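Local coordinates for protein 15-O-acetyltransferase (Fusarium sporotrichioides, PDB 3FOT) that acetylates the 15-hydroxyl of trichothecene intermediates such as 15-deacetylcalonectrin, a step in the fungal biosynthesis of T-2 toxin, at residues 73-78 with 120-125; 84-87 with 92-95; 448-453 with 458-463. One frame throughout, in Å; residues are numbered along the deposited sequence.

Contact 1 of 3, residues 73-78 with 120-125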
loop_
_atom_site.group_PDB
_atom_site.type_symbol
_atom_site.label_atom_id
_atom_site.label_comp_id
_atom_site.label_asym_id
_atom_site.label_seq_id
_atom_site.Cartn_x
_atom_site.Cartn_y
_atom_site.Cartn_z
ATOM N N ASN A 73 11.134 20.733 17.275
ATOM C CA ASN A 73 11.884 19.650 17.891
ATOM C C ASN A 73 11.426 18.253 17.447
ATOM O O ASN A 73 12.241 17.330 17.399
ATOM C CB ASN A 73 12.136 19.827 19.418
ATOM C CG ASN A 73 10.908 19.580 20.281
ATOM O OD1 ASN A 73 9.928 18.986 19.861
ATOM N ND2 ASN A 73 10.983 20.037 21.545
ATOM N N LEU A 74 10.161 18.130 17.009
ATOM C CA LEU A 74 9.704 16.862 16.418
ATOM C C LEU A 74 10.418 16.593 15.096
ATOM O O LEU A 74 10.851 15.464 14.819
ATOM C CB LEU A 74 8.178 16.830 16.241
ATOM C CG LEU A 74 7.401 16.603 17.551
ATOM C CD1 LEU A 74 5.900 16.927 17.383
ATOM C CD2 LEU A 74 7.603 15.155 18.046
ATOM N N LYS A 75 10.575 17.645 14.295
ATOM C CA LYS A 75 11.296 17.536 13.040
ATOM C C LYS A 75 12.719 17.107 13.362
ATOM O O LYS A 75 13.265 16.200 12.718
ATOM C CB LYS A 75 11.278 18.869 12.297
ATOM C CG LYS A 75 12.222 18.925 11.078
ATOM C CD LYS A 75 11.801 20.047 10.120
ATOM C CE LYS A 75 12.975 20.547 9.299
ATOM N NZ LYS A 75 13.553 19.557 8.351
ATOM N N GLU A 76 13.321 17.719 14.375
ATOM C CA GLU A 76 14.714 17.350 14.711
ATOM C C GLU A 76 14.819 15.860 15.076
ATOM O O GLU A 76 15.717 15.138 14.605
ATOM C CB GLU A 76 15.269 18.255 15.825
ATOM C CG GLU A 76 16.725 17.954 16.132
ATOM C CD GLU A 76 17.263 18.626 17.405
ATOM O OE1 GLU A 76 16.479 19.208 18.188
ATOM O OE2 GLU A 76 18.496 18.519 17.604
ATOM N N MET A 77 13.891 15.387 15.912
ATOM C CA MET A 77 13.882 13.974 16.357
ATOM C C MET A 77 13.632 13.009 15.181
ATOM O O MET A 77 14.253 11.943 15.085
ATOM C CB MET A 77 12.808 13.769 17.436
ATOM C CG MET A 77 13.035 14.567 18.747
ATOM S SD MET A 77 11.489 14.529 19.686
ATOM C CE MET A 77 11.464 16.083 20.509
ATOM N N PHE A 78 12.738 13.387 14.275
ATOM C CA PHE A 78 12.440 12.505 13.127
ATOM C C PHE A 78 13.568 12.503 12.101
ATOM O O PHE A 78 13.755 11.540 11.370
ATOM C CB PHE A 78 11.103 12.875 12.494
ATOM C CG PHE A 78 9.950 12.160 13.124
ATOM C CD1 PHE A 78 9.724 10.805 12.859
ATOM C CD2 PHE A 78 9.120 12.811 14.009
ATOM C CE1 PHE A 78 8.653 10.129 13.476
ATOM C CE2 PHE A 78 8.057 12.157 14.635
ATOM C CZ PHE A 78 7.813 10.825 14.364
ATOM N N TRP A 120 20.408 15.258 3.634
ATOM C CA TRP A 120 19.369 14.437 3.030
ATOM C C TRP A 120 18.161 14.268 3.989
ATOM O O TRP A 120 17.020 14.500 3.590
ATOM C CB TRP A 120 19.906 13.055 2.588
ATOM C CG TRP A 120 18.799 12.050 2.341
ATOM C CD1 TRP A 120 18.035 11.919 1.215
ATOM C CD2 TRP A 120 18.295 11.082 3.288
ATOM N NE1 TRP A 120 17.097 10.923 1.396
ATOM C CE2 TRP A 120 17.245 10.381 2.651
ATOM C CE3 TRP A 120 18.645 10.738 4.602
ATOM C CZ2 TRP A 120 16.512 9.369 3.296
ATOM C CZ3 TRP A 120 17.930 9.701 5.250
ATOM C CH2 TRP A 120 16.865 9.037 4.585
ATOM N N ALA A 121 18.421 13.850 5.223
ATOM C CA ALA A 121 17.330 13.631 6.203
ATOM C C ALA A 121 16.534 14.916 6.497
ATOM O O ALA A 121 15.302 14.913 6.513
ATOM C CB ALA A 121 17.891 13.002 7.500
ATOM N N ARG A 122 17.247 16.035 6.678
ATOM C CA ARG A 122 16.579 17.326 6.862
ATOM C C ARG A 122 15.639 17.648 5.696
ATOM O O ARG A 122 14.515 18.173 5.887
ATOM C CB ARG A 122 17.651 18.407 7.054
ATOM C CG ARG A 122 17.136 19.830 7.166
ATOM C CD ARG A 122 18.314 20.821 7.179
ATOM N NE ARG A 122 19.427 20.294 7.970
ATOM C CZ ARG A 122 20.643 20.086 7.482
ATOM N NH1 ARG A 122 20.916 20.413 6.213
ATOM N NH2 ARG A 122 21.589 19.587 8.269
ATOM N N GLY A 123 16.078 17.309 4.480
ATOM C CA GLY A 123 15.307 17.528 3.262
ATOM C C GLY A 123 14.026 16.713 3.155
ATOM O O GLY A 123 13.146 17.057 2.359
ATOM N N CYS A 124 13.929 15.635 3.948
ATOM C CA CYS A 124 12.788 14.737 3.892
ATOM C C CYS A 124 11.728 14.981 4.969
ATOM O O CYS A 124 10.677 14.341 4.939
ATOM C CB CYS A 124 13.243 13.281 4.044
ATOM S SG CYS A 124 14.211 12.669 2.669
ATOM N N ILE A 125 12.001 15.875 5.914
ATOM C CA ILE A 125 11.067 16.072 7.025
ATOM C C ILE A 125 10.627 17.523 7.021
ATOM O O ILE A 125 11.466 18.423 7.039
ATOM C CB ILE A 125 11.716 15.761 8.400
ATOM C CG1 ILE A 125 12.402 14.384 8.429
ATOM C CG2 ILE A 125 10.689 15.916 9.530
ATOM C CD1 ILE A 125 11.487 13.209 8.343
#
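This is a helix-to-helix-end contact in the CoA-dependent acyltransferase fold of the BAHD superfamily. Lys75 and Phe78 of helix 71-88 meet Arg122 and Ile125, where helix 114-124 runs out into strand 125-129. That strand is an outermost strand of a mixed sheet of six, so the contact lays helix 71-88 against the sheet margin. Lys75 and Ile125 are the closest backbone pair, with CA atoms 6.2 Å apart. Their side chains run past one another head to tail. Ile125 sends its CG2 branch to Lys75, 3.7 Å from Lys75 CG. Its other branch ends in CD1, which lies 4.2 Å from Phe78 CB. The ring of Phe78 leads away from Ile125 and packs on Leu159 of strand 158-163 and on Phe202 and Val205 of helix 191-205. The outer side is polar. Lys75 NZ also makes a salt bridge with Glu79, one turn further along its own helix, so the ammonium is shared between a carboxylate and the backbone carbonyl of Ile125, the first residue of the strand. The guanidinium of Arg122 pairs with Asp119 instead. The Lys75 chain leaves the backbone with CG anti to N (chi1 170°) and bends at its last torsion (chi4 65°). This delivers NZ to Ile125 O in a hydrogen bond of 2.7 Å, with the donor tilted 28° from the carbonyl plane.

Contact 2 of 3, residues 84-87 with 92-95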
loop_
_atom_site.group_PDB
_atom_site.type_symbol
_atom_site.label_atom_id
_atom_site.label_comp_id
_atom_site.label_asym_id
_atom_site.label_seq_id
_atom_site.Cartn_x
_atom_site.Cartn_y
_atom_site.Cartn_z
ATOM N N ASP A 84 18.836 6.808 11.311
ATOM C CA ASP A 84 18.950 5.456 11.831
ATOM C C ASP A 84 18.218 4.494 10.905
ATOM O O ASP A 84 18.700 3.397 10.637
ATOM C CB ASP A 84 18.333 5.342 13.236
ATOM C CG ASP A 84 19.111 6.103 14.287
ATOM O OD1 ASP A 84 20.309 6.434 14.032
ATOM O OD2 ASP A 84 18.509 6.354 15.369
ATOM N N ALA A 85 17.044 4.921 10.427
ATOM C CA ALA A 85 16.192 4.060 9.616
ATOM C C ALA A 85 16.833 3.801 8.252
ATOM O O ALA A 85 16.704 2.704 7.708
ATOM C CB ALA A 85 14.820 4.663 9.462
ATOM N N ARG A 86 17.534 4.801 7.723
ATOM C CA ARG A 86 18.234 4.676 6.443
ATOM C C ARG A 86 19.307 3.607 6.569
ATOM O O ARG A 86 19.497 2.802 5.660
ATOM C CB ARG A 86 18.872 6.003 6.007
ATOM C CG ARG A 86 19.652 5.831 4.668
ATOM C CD ARG A 86 20.102 7.129 4.089
ATOM N NE ARG A 86 20.870 6.946 2.858
ATOM C CZ ARG A 86 21.120 7.903 1.971
ATOM N NH1 ARG A 86 20.640 9.136 2.133
ATOM N NH2 ARG A 86 21.851 7.614 0.884
ATOM N N PHE A 87 19.997 3.602 7.711
ATOM C CA PHE A 87 20.975 2.558 7.995
ATOM C C PHE A 87 20.365 1.162 8.047
ATOM O O PHE A 87 20.884 0.239 7.433
ATOM C CB PHE A 87 21.771 2.844 9.271
ATOM C CG PHE A 87 22.995 2.002 9.382
ATOM C CD1 PHE A 87 24.176 2.413 8.764
ATOM C CD2 PHE A 87 22.953 0.764 10.030
ATOM C CE1 PHE A 87 25.327 1.608 8.827
ATOM C CE2 PHE A 87 24.106 -0.051 10.086
ATOM C CZ PHE A 87 25.281 0.396 9.486
ATOM N N CYS A 92 14.614 3.708 1.809
ATOM C CA CYS A 92 14.116 5.075 2.033
ATOM C C CYS A 92 14.932 6.176 1.319
ATOM O O CYS A 92 14.487 7.336 1.261
ATOM C CB CYS A 92 14.027 5.363 3.537
ATOM S SG CYS A 92 15.657 5.425 4.333
ATOM N N ALA A 93 16.109 5.822 0.772
ATOM C CA ALA A 93 16.867 6.780 -0.045
ATOM C C ALA A 93 17.277 6.288 -1.432
ATOM O O ALA A 93 18.161 6.892 -2.072
ATOM C CB ALA A 93 18.106 7.265 0.726
ATOM N N CYS A 94 16.652 5.209 -1.901
ATOM C CA CYS A 94 16.866 4.787 -3.281
ATOM C C CYS A 94 16.262 5.845 -4.214
ATOM O O CYS A 94 15.358 6.600 -3.816
ATOM C CB CYS A 94 16.257 3.402 -3.551
ATOM S SG CYS A 94 17.068 2.049 -2.679
ATOM N N THR A 95 16.784 5.909 -5.440
ATOM C CA THR A 95 16.329 6.859 -6.432
ATOM C C THR A 95 15.995 6.100 -7.720
ATOM O O THR A 95 16.385 4.949 -7.887
ATOM C CB THR A 95 17.431 7.901 -6.722
ATOM O OG1 THR A 95 18.647 7.226 -7.091
ATOM C CG2 THR A 95 17.689 8.760 -5.486
#
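The turn that leads out of helix 71-88 folds back here on the helix it has just left. Residues 84-87 lie near the C-terminal end of that helix, and residues 92-95 lead into strand 95-97, an outermost strand of a four-stranded antiparallel sheet. The contact lies in the link between helix 71-88 and strand 95-97. Arg86 carries it, touched by two neighbouring side chains. Cys92 comes against the root of Arg86. Its SG lies on the side of CB flanked by both N and C (chi1 67°), which directs the sulfur at the helix. There it lies 3.4 Å from Arg86 CA and 3.7 Å from Arg86 CB. Ala93 takes the far end. Its CB stands over the centre of one guanidinium face, 3.3 Å from Arg86 CZ and 3.4 Å from Arg86 NH1. The Arg86 chain is straight as far as NE, and this length carries the guanidinium out to Ala93. Beyond the two segments, Arg86 NE donates to the hydroxyl of Tyr108 on strand 105-109. Arg86 also makes a cation-pi contact with Trp120 of helix 114-124, and NH1 hydrogen-bonds a bound glycerol, probably from the crystallisation liquor. A methyl thus covers one face of a buried guanidinium, while NE and NH1 find their partners, Tyr108 and the glycerol, outside the two segments.

Contact 3 of 3, residues 448-453 with 458-463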
loop_
_atom_site.group_PDB
_atom_site.type_symbol
_atom_site.label_atom_id
_atom_site.label_comp_id
_atom_site.label_asym_id
_atom_site.label_seq_id
_atom_site.Cartn_x
_atom_site.Cartn_y
_atom_site.Cartn_z
ATOM N N HIS A 448 1.109 1.028 18.670
ATOM C CA HIS A 448 0.038 1.903 19.177
ATOM C C HIS A 448 0.539 3.229 19.756
ATOM O O HIS A 448 -0.220 4.225 19.799
ATOM C CB HIS A 448 -0.741 1.205 20.273
ATOM C CG HIS A 448 -1.747 0.219 19.776
ATOM N ND1 HIS A 448 -2.475 -0.580 20.637
ATOM C CD2 HIS A 448 -2.139 -0.117 18.522
ATOM C CE1 HIS A 448 -3.307 -1.332 19.932
ATOM N NE2 HIS A 448 -3.110 -1.085 18.648
ATOM N N GLU A 449 1.780 3.244 20.235
ATOM C CA GLU A 449 2.344 4.466 20.811
ATOM C C GLU A 449 3.779 4.688 20.391
ATOM O O GLU A 449 4.522 3.731 20.076
ATOM C CB GLU A 449 2.284 4.462 22.357
ATOM C CG GLU A 449 0.928 4.204 22.990
ATOM C CD GLU A 449 0.637 2.732 23.249
ATOM O OE1 GLU A 449 1.557 1.885 23.188
ATOM O OE2 GLU A 449 -0.534 2.426 23.544
ATOM N N ILE A 450 4.158 5.966 20.374
ATOM C CA ILE A 450 5.544 6.364 20.342
ATOM C C ILE A 450 5.898 6.624 21.813
ATOM O O ILE A 450 5.199 7.384 22.495
ATOM C CB ILE A 450 5.747 7.658 19.511
ATOM C CG1 ILE A 450 5.440 7.382 18.039
ATOM C CG2 ILE A 450 7.199 8.146 19.631
ATOM C CD1 ILE A 450 5.282 8.620 17.150
ATOM N N LYS A 451 6.960 5.970 22.275
ATOM C CA LYS A 451 7.421 6.029 23.674
ATOM C C LYS A 451 8.783 6.698 23.750
ATOM O O LYS A 451 9.549 6.659 22.788
ATOM C CB LYS A 451 7.563 4.616 24.255
ATOM C CG LYS A 451 6.236 3.913 24.432
ATOM C CD LYS A 451 6.436 2.468 24.802
ATOM C CE LYS A 451 5.080 1.799 24.948
ATOM N NZ LYS A 451 4.662 1.894 26.357
ATOM N N GLN A 452 9.079 7.307 24.900
ATOM C CA GLN A 452 10.460 7.664 25.261
ATOM C C GLN A 452 11.122 6.358 25.705
ATOM O O GLN A 452 10.752 5.775 26.730
ATOM C CB GLN A 452 10.476 8.670 26.413
ATOM C CG GLN A 452 11.868 9.121 26.797
ATOM C CD GLN A 452 11.883 10.054 27.985
ATOM O OE1 GLN A 452 10.927 10.115 28.761
ATOM N NE2 GLN A 452 12.990 10.751 28.163
ATOM N N THR A 453 12.060 5.884 24.897
ATOM C CA THR A 453 12.575 4.534 25.032
ATOM C C THR A 453 13.233 4.311 26.398
ATOM O O THR A 453 13.042 3.250 27.014
ATOM C CB THR A 453 13.527 4.203 23.886
ATOM O OG1 THR A 453 12.831 4.407 22.648
ATOM C CG2 THR A 453 13.978 2.755 23.946
ATOM N N ASN A 458 4.736 6.704 27.501
ATOM C CA ASN A 458 4.041 7.023 26.257
ATOM C C ASN A 458 4.165 8.507 26.030
ATOM O O ASN A 458 4.057 9.305 26.981
ATOM C CB ASN A 458 2.561 6.650 26.349
ATOM C CG ASN A 458 2.322 5.173 26.276
ATOM O OD1 ASN A 458 3.115 4.420 25.720
ATOM N ND2 ASN A 458 1.194 4.738 26.845
ATOM N N VAL A 459 4.384 8.877 24.772
ATOM C CA VAL A 459 4.541 10.254 24.389
ATOM C C VAL A 459 3.470 10.642 23.358
ATOM O O VAL A 459 2.758 11.627 23.546
ATOM C CB VAL A 459 5.954 10.509 23.839
ATOM C CG1 VAL A 459 6.060 11.895 23.280
ATOM C CG2 VAL A 459 7.025 10.301 24.987
ATOM N N LEU A 460 3.345 9.856 22.293
ATOM C CA LEU A 460 2.308 10.125 21.281
ATOM C C LEU A 460 1.486 8.875 21.049
ATOM O O LEU A 460 2.034 7.800 20.860
ATOM C CB LEU A 460 2.929 10.625 19.964
ATOM C CG LEU A 460 3.532 12.038 20.070
ATOM C CD1 LEU A 460 4.610 12.222 18.980
ATOM C CD2 LEU A 460 2.471 13.078 19.916
ATOM N N SER A 461 0.169 9.015 21.105
ATOM C CA SER A 461 -0.723 7.882 20.840
ATOM C C SER A 461 -1.023 7.860 19.357
ATOM O O SER A 461 -1.354 8.916 18.780
ATOM C CB SER A 461 -2.043 8.068 21.587
ATOM O OG SER A 461 -2.837 6.902 21.380
ATOM N N VAL A 462 -0.877 6.700 18.723
ATOM C CA VAL A 462 -1.200 6.605 17.293
ATOM C C VAL A 462 -2.677 6.254 17.200
ATOM O O VAL A 462 -3.050 5.089 17.411
ATOM C CB VAL A 462 -0.321 5.568 16.534
ATOM C CG1 VAL A 462 -0.629 5.598 15.035
ATOM C CG2 VAL A 462 1.188 5.831 16.764
ATOM N N GLU A 463 -3.498 7.256 16.890
ATOM C CA GLU A 463 -4.972 7.109 17.001
ATOM C C GLU A 463 -5.598 6.504 15.767
ATOM O O GLU A 463 -6.474 5.637 15.870
ATOM C CB GLU A 463 -5.644 8.442 17.309
ATOM C CG GLU A 463 -5.166 9.005 18.628
ATOM C CD GLU A 463 -6.187 9.878 19.299
ATOM O OE1 GLU A 463 -6.866 10.662 18.602
ATOM O OE2 GLU A 463 -6.297 9.772 20.535
#
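Lys451 and Asn458 both leave the backbone with CG anti to the carbonyl carbon (chi1 -68° and -74°), and their side chains run side by side in the same direction. The Lys451 chain bends only at its last torsion and brings NZ to Asn458 OD1 in a hydrogen bond of 3.0 Å. The donor is tilted well out of the amide carbonyl plane. NZ also makes a weak hydrogen bond with Gly456 O in the turn. Glu449 bends at chi2 and crosses the same amide obliquely, with its CG 3.5 Å from Asn458 OD1. The carboxylate and amide planes are 23° apart.

These side chains belong to a beta hairpin of strands 449-452 and 457-469, at the margin of the six-stranded mixed sheet. The strands are antiparallel, their axes approaching to 4.5 Å. Ile450 and Leu460 form a hydrogen-bonded pair. Ile450 N donates to Leu460 O at 2.8 Å, nearly straight and in the carbonyl plane. Towards the turn the register slips by one residue in a classic beta bulge. Val459 and Leu460 both face Ile450, and both of their amides donate to Ile450 O, at 2.8 Å from Val459 N and 3.1 Å from Leu460 N. At the other end Val462 N donates to His448 O.

On one face Ile450 and Leu460 lie side by side, with their CD1 atoms 4.1 Å apart, and both pack on Leu59 of strand 53-61. Ile450 also touches Phe202 and Val205 of helix 191-205. Val459 CG2 lies 3.6 Å from Gln452 N. Gln452 turns its amide oxygen to Thr455 in the turn.

One carbonyl thus satisfies both amides of the bulge, and one amide oxygen receives the lysine beside a glutamate. The nearby carboxylate would probably favour the ammonium charge.

In the fold
After the N-terminal strands and helices and strand 53-61, the chain enters helix 71-88, which supplies one side of both contact 1 and contact 2. Contact 2 closes a short turn straight after this helix, before strand 95-97. The chain then passes through the small antiparallel sheet and helix 114-124, and contact 1 closes the larger loop that encloses contact 2. The two are joined directly through Trp120. Contact 3 comes much later, in series, as a hairpin on the far margin of the six-stranded sheet from strand 125-129. It meets contact 1 where Leu74 packs on Leu460, but does not touch contact 2.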